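Local coordinates for protein Dye-decolorizing peroxidase (Irpex lacteus, PDB 7D8M) that probably uses peroxide to oxidise dyes and other substrates, as a heme b enzyme of the DyP-type peroxidase family, at residues A[340-345]-A[356-361]. Residues are numbered along the deposited sequence; the frame is centred on the assembly and turned at random.
With HEM (protoporphyrin IX containing Fe), chain B.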
ATOM      1  N   TYR A 340     -10.674   6.158   0.468  1.00 25.94           N
ATOM      2  CA  TYR A 340     -11.547   6.738   1.478  1.00 22.82           C
ATOM      3  C   TYR A 340     -12.098   8.057   0.957  1.00 28.04           C
ATOM      4  O   TYR A 340     -11.484   8.710   0.101  1.00 23.95           O
ATOM      5  CB  TYR A 340     -10.815   6.945   2.840  1.00 23.21           C
ATOM      6  CG  TYR A 340      -9.877   8.153   2.928  1.00 23.49           C
ATOM      7  CD1 TYR A 340     -10.356   9.423   3.253  1.00 23.00           C
ATOM      8  CD2 TYR A 340      -8.511   8.010   2.711  1.00 20.81           C
ATOM      9  CE1 TYR A 340      -9.490  10.526   3.334  1.00 26.29           C
ATOM     10  CE2 TYR A 340      -7.640   9.106   2.787  1.00 23.68           C
ATOM     11  CZ  TYR A 340      -8.136  10.354   3.091  1.00 23.12           C
ATOM     12  OH  TYR A 340      -7.277  11.424   3.183  1.00 24.53           O
ATOM     13  N   GLY A 341     -13.274   8.435   1.466  1.00 24.46           N
ATOM     14  CA  GLY A 341     -13.891   9.693   1.108  1.00 25.53           C
ATOM     15  C   GLY A 341     -14.865   9.578  -0.048  1.00 25.26           C
ATOM     16  O   GLY A 341     -14.849   8.617  -0.825  1.00 26.00           O
ATOM     17  N   PRO A 342     -15.730  10.573  -0.193  1.00 24.54           N
ATOM     18  CA  PRO A 342     -16.748  10.527  -1.244  1.00 25.62           C
ATOM     19  C   PRO A 342     -16.185  10.900  -2.613  1.00 29.01           C
ATOM     20  O   PRO A 342     -15.030  11.303  -2.773  1.00 24.55           O
ATOM     21  CB  PRO A 342     -17.769  11.566  -0.774  1.00 28.14           C
ATOM     22  CG  PRO A 342     -16.933  12.587  -0.087  1.00 29.61           C
ATOM     23  CD  PRO A 342     -15.796  11.826   0.580  1.00 28.25           C
ATOM     24  N   GLU A 343     -17.044  10.761  -3.611  1.00 27.41           N
ATOM     25  CA  GLU A 343     -16.681  11.130  -4.961  1.00 27.31           C
ATOM     26  C   GLU A 343     -16.493  12.639  -5.072  1.00 28.22           C
ATOM     27  O   GLU A 343     -16.948  13.417  -4.229  1.00 26.33           O
ATOM     28  CB  GLU A 343     -17.749  10.657  -5.942  1.00 28.72           C
ATOM     29  CG  GLU A 343     -17.848   9.145  -6.029  1.00 30.87           C
ATOM     30  CD  GLU A 343     -16.582   8.537  -6.597  1.00 30.25           C
ATOM     31  OE1 GLU A 343     -16.414   8.575  -7.833  1.00 30.46           O
ATOM     32  OE2 GLU A 343     -15.748   8.043  -5.808  1.00 31.98           O
ATOM     33  N   VAL A 344     -15.787  13.040  -6.132  1.00 25.83           N
ATOM     34  CA  VAL A 344     -15.589  14.451  -6.437  1.00 25.13           C
ATOM     35  C   VAL A 344     -16.921  15.094  -6.794  1.00 24.14           C
ATOM     36  O   VAL A 344     -17.683  14.568  -7.608  1.00 25.58           O
ATOM     37  CB  VAL A 344     -14.570  14.579  -7.578  1.00 25.37           C
ATOM     38  CG1 VAL A 344     -14.476  16.029  -8.088  1.00 24.29           C
ATOM     39  CG2 VAL A 344     -13.224  14.038  -7.117  1.00 22.85           C
ATOM     40  N   THR A 345     -17.214  16.236  -6.181  1.00 26.14           N
ATOM     41  CA  THR A 345     -18.494  16.889  -6.416  1.00 28.18           C
ATOM     42  C   THR A 345     -18.404  17.809  -7.623  1.00 26.94           C
ATOM     43  O   THR A 345     -17.318  18.181  -8.062  1.00 29.72           O
ATOM     44  CB  THR A 345     -18.942  17.700  -5.197  1.00 29.24           C
ATOM     45  OG1 THR A 345     -18.022  18.777  -4.974  1.00 28.21           O
ATOM     46  CG2 THR A 345     -19.003  16.812  -3.946  1.00 27.18           C
ATOM     47  N   ILE A 356     -13.313  18.475  -0.017  1.00 26.50           N
ATOM     48  CA  ILE A 356     -13.633  17.355   0.862  1.00 28.71           C
ATOM     49  C   ILE A 356     -12.412  16.456   0.970  1.00 31.71           C
ATOM     50  O   ILE A 356     -11.696  16.246  -0.015  1.00 23.92           O
ATOM     51  CB  ILE A 356     -14.844  16.555   0.341  1.00 27.54           C
ATOM     52  CG1 ILE A 356     -16.048  17.471   0.123  1.00 32.82           C
ATOM     53  CG2 ILE A 356     -15.212  15.432   1.305  1.00 31.68           C
ATOM     54  CD1 ILE A 356     -17.204  16.771  -0.610  1.00 32.17           C
ATOM     55  N   ASP A 357     -12.172  15.932   2.168  1.00 27.32           N
ATOM     56  CA  ASP A 357     -11.080  14.992   2.377  1.00 25.29           C
ATOM     57  C   ASP A 357     -11.425  13.659   1.724  1.00 27.14           C
ATOM     58  O   ASP A 357     -12.503  13.098   1.947  1.00 26.82           O
ATOM     59  CB  ASP A 357     -10.815  14.825   3.880  1.00 32.52           C
ATOM     60  CG  ASP A 357      -9.592  13.979   4.183  1.00 29.35           C
ATOM     61  OD1 ASP A 357      -8.768  13.769   3.272  1.00 26.87           O
ATOM     62  OD2 ASP A 357      -9.446  13.510   5.338  1.00 24.34           O
ATOM     63  N   ARG A 358     -10.515  13.165   0.895  1.00 24.47           N
ATOM     64  CA  ARG A 358     -10.660  11.882   0.225  1.00 25.47           C
ATOM     65  C   ARG A 358      -9.258  11.400  -0.101  1.00 24.90           C
ATOM     66  O   ARG A 358      -8.314  12.193  -0.177  1.00 26.62           O
ATOM     67  CB  ARG A 358     -11.512  11.981  -1.057  1.00 21.98           C
ATOM     68  CG  ARG A 358     -10.923  12.921  -2.134  1.00 25.16           C
ATOM     69  CD  ARG A 358     -11.721  12.848  -3.442  1.00 24.77           C
ATOM     70  NE  ARG A 358     -13.104  13.285  -3.256  1.00 22.76           N
ATOM     71  CZ  ARG A 358     -13.503  14.555  -3.238  1.00 28.34           C
ATOM     72  NH1 ARG A 358     -12.630  15.538  -3.428  1.00 27.38           N
ATOM     73  NH2 ARG A 358     -14.786  14.848  -3.035  1.00 25.11           N
ATOM     74  N   GLY A 359      -9.117  10.100  -0.292  1.00 23.32           N
ATOM     75  CA  GLY A 359      -7.791   9.612  -0.608  1.00 23.16           C
ATOM     76  C   GLY A 359      -7.677   8.108  -0.561  1.00 23.38           C
ATOM     77  O   GLY A 359      -8.595   7.388  -0.962  1.00 23.74           O
ATOM     78  N   LEU A 360      -6.539   7.623  -0.080  1.00 23.39           N
ATOM     79  CA  LEU A 360      -6.264   6.199  -0.023  1.00 21.69           C
ATOM     80  C   LEU A 360      -5.883   5.861   1.404  1.00 20.93           C
ATOM     81  O   LEU A 360      -4.951   6.455   1.954  1.00 19.05           O
ATOM     82  CB  LEU A 360      -5.146   5.813  -0.996  1.00 21.96           C
ATOM     83  CG  LEU A 360      -4.726   4.342  -1.047  1.00 26.00           C
ATOM     84  CD1 LEU A 360      -5.896   3.460  -1.460  1.00 24.99           C
ATOM     85  CD2 LEU A 360      -3.554   4.160  -1.999  1.00 23.89           C
ATOM     86  N   ALA A 361      -6.626   4.940   2.011  1.00 22.79           N
ATOM     87  CA  ALA A 361      -6.188   4.320   3.262  1.00 21.36           C
ATOM     88  C   ALA A 361      -5.197   3.235   2.867  1.00 23.16           C
ATOM     89  O   ALA A 361      -5.568   2.092   2.613  1.00 25.43           O
ATOM     90  CB  ALA A 361      -7.377   3.767   4.046  1.00 21.85           C
TER
HETATM   91  CHA HEM B 601       0.894   0.485  -8.157  1.00 25.46           C
HETATM   92  CHB HEM B 601      -1.772   4.437  -7.264  1.00 24.76           C
HETATM   93  CHC HEM B 601       0.667   5.103  -3.114  1.00 23.29           C
HETATM   94  CHD HEM B 601       3.648   1.455  -4.266  1.00 22.95           C
HETATM   95  C1A HEM B 601      -0.054   1.476  -8.275  1.00 23.50           C
HETATM   96  C2A HEM B 601      -1.057   1.582  -9.318  1.00 26.99           C
HETATM   97  C3A HEM B 601      -1.802   2.672  -9.057  1.00 25.45           C
HETATM   98  C4A HEM B 601      -1.294   3.284  -7.848  1.00 25.09           C
HETATM   99  CMA HEM B 601      -2.993   3.220  -9.864  1.00 22.58           C
HETATM  100  CAA HEM B 601      -1.214   0.585 -10.498  1.00 25.80           C
HETATM  101  CBA HEM B 601      -2.148  -0.559 -10.104  1.00 28.15           C
HETATM  102  CGA HEM B 601      -1.373  -1.811  -9.740  1.00 29.49           C
HETATM  103  O1A HEM B 601      -0.325  -2.080 -10.375  1.00 32.36           O
HETATM  104  O2A HEM B 601      -1.819  -2.561  -8.829  1.00 29.11           O
HETATM  105  C1B HEM B 601      -1.363   4.929  -6.048  1.00 24.62           C
HETATM  106  C2B HEM B 601      -1.986   6.029  -5.348  1.00 25.16           C
HETATM  107  C3B HEM B 601      -1.301   6.219  -4.204  1.00 21.93           C
HETATM  108  C4B HEM B 601      -0.242   5.236  -4.145  1.00 22.28           C
HETATM  109  CMB HEM B 601      -3.202   6.825  -5.907  1.00 22.30           C
HETATM  110  CAB HEM B 601      -1.545   7.239  -3.065  1.00 22.66           C
HETATM  111  CBB HEM B 601      -2.709   7.868  -2.874  1.00 22.80           C
HETATM  112  C1C HEM B 601       1.737   4.225  -3.083  1.00 23.08           C
HETATM  113  C2C HEM B 601       2.807   4.191  -2.101  1.00 24.02           C
HETATM  114  C3C HEM B 601       3.631   3.172  -2.419  1.00 24.27           C
HETATM  115  C4C HEM B 601       3.114   2.551  -3.624  1.00 24.03           C
HETATM  116  CMC HEM B 601       2.896   5.170  -0.904  1.00 23.46           C
HETATM  117  CAC HEM B 601       4.936   2.695  -1.728  1.00 25.21           C
HETATM  118  CBC HEM B 601       5.695   3.497  -0.961  1.00 26.35           C
HETATM  119  C1D HEM B 601       3.089   0.804  -5.345  1.00 23.54           C
HETATM  120  C2D HEM B 601       3.468  -0.497  -5.874  1.00 23.58           C
HETATM  121  C3D HEM B 601       2.715  -0.756  -6.944  1.00 24.86           C
HETATM  122  C4D HEM B 601       1.820   0.369  -7.140  1.00 27.14           C
HETATM  123  CMD HEM B 601       4.558  -1.432  -5.325  1.00 20.43           C
HETATM  124  CAD HEM B 601       2.791  -2.022  -7.820  1.00 24.10           C
HETATM  125  CBD HEM B 601       3.829  -1.786  -8.922  1.00 24.95           C
HETATM  126  CGD HEM B 601       4.042  -3.024  -9.766  1.00 28.35           C
HETATM  127  O1D HEM B 601       4.175  -2.879 -11.009  1.00 25.74           O
HETATM  128  O2D HEM B 601       4.069  -4.157  -9.207  1.00 26.41           O
HETATM  129  NA  HEM B 601      -0.223   2.531  -7.406  1.00 22.91           N
HETATM  130  NB  HEM B 601      -0.299   4.461  -5.289  1.00 20.72           N
HETATM  131  NC  HEM B 601       1.967   3.221  -3.994  1.00 22.52           N
HETATM  132  ND  HEM B 601       2.065   1.301  -6.133  1.00 22.77           N
HETATM  133 FE   HEM B 601       0.976   2.994  -5.773  1.00 23.99          FE
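In the antiparallel sheet that contributes to the heme pocket of this DyP-type peroxidase, Y340 and G359 form a hydrogen-bonded pair where edge strand 334-340 ends and strand 359-366 begins. Y340 N to G359 O and G359 N to Y340 O both measure 2.8 Å. Y340 CG stands between its own backbone N and carbonyl carbon (chi1 78°), which lays the ring across the neighbouring strand: G359 N lies over the ring centre, and G359 CA makes a CH-pi contact 3.8 Å from the centroid. A CB on G359 would collide with CE2 of this ring, and the glycine's backbone angles also disfavour any side chain. Beyond the ring, Y340 OH donates to D357 OD1 (2.8 Å) on the syn side of a carboxylate turned 80° from the ring plane. K223 of strand 217-226 joins both groups, hydrogen-bonding to the hydroxyl and forming a salt bridge with D357 OD2. Replacing Y340 by an alanine removes ring and hydroxyl together, which is likely to open a gap over G359 and leave D357 OD1 without this donor.

Just before strand 359-366, R358 grips the backbone of the loop that follows strand 334-340. Its chain bends at chi3, bringing NE to P342 O at 2.8 Å in a nearly straight bond (176°), with the acceptor in the guanidinium plane; NH2 reaches E343 O in a weak bond, while V344 CA sits over one guanidinium face. Apolar contact continues from P342 CG to I356 CG2 (3.6 Å). On the heme side, L360 CB approaches HEM CBB to 3.7 Å. The guanidinium of the buried R358 thus bonds firmly to P342 O, weakly to E343 O, and through NH2 forms a salt bridge with E348 of helix 346-351, tying this loop to the start of a heme-contacting strand, while the D357 carboxylate is probably stabilised as an anion by K223.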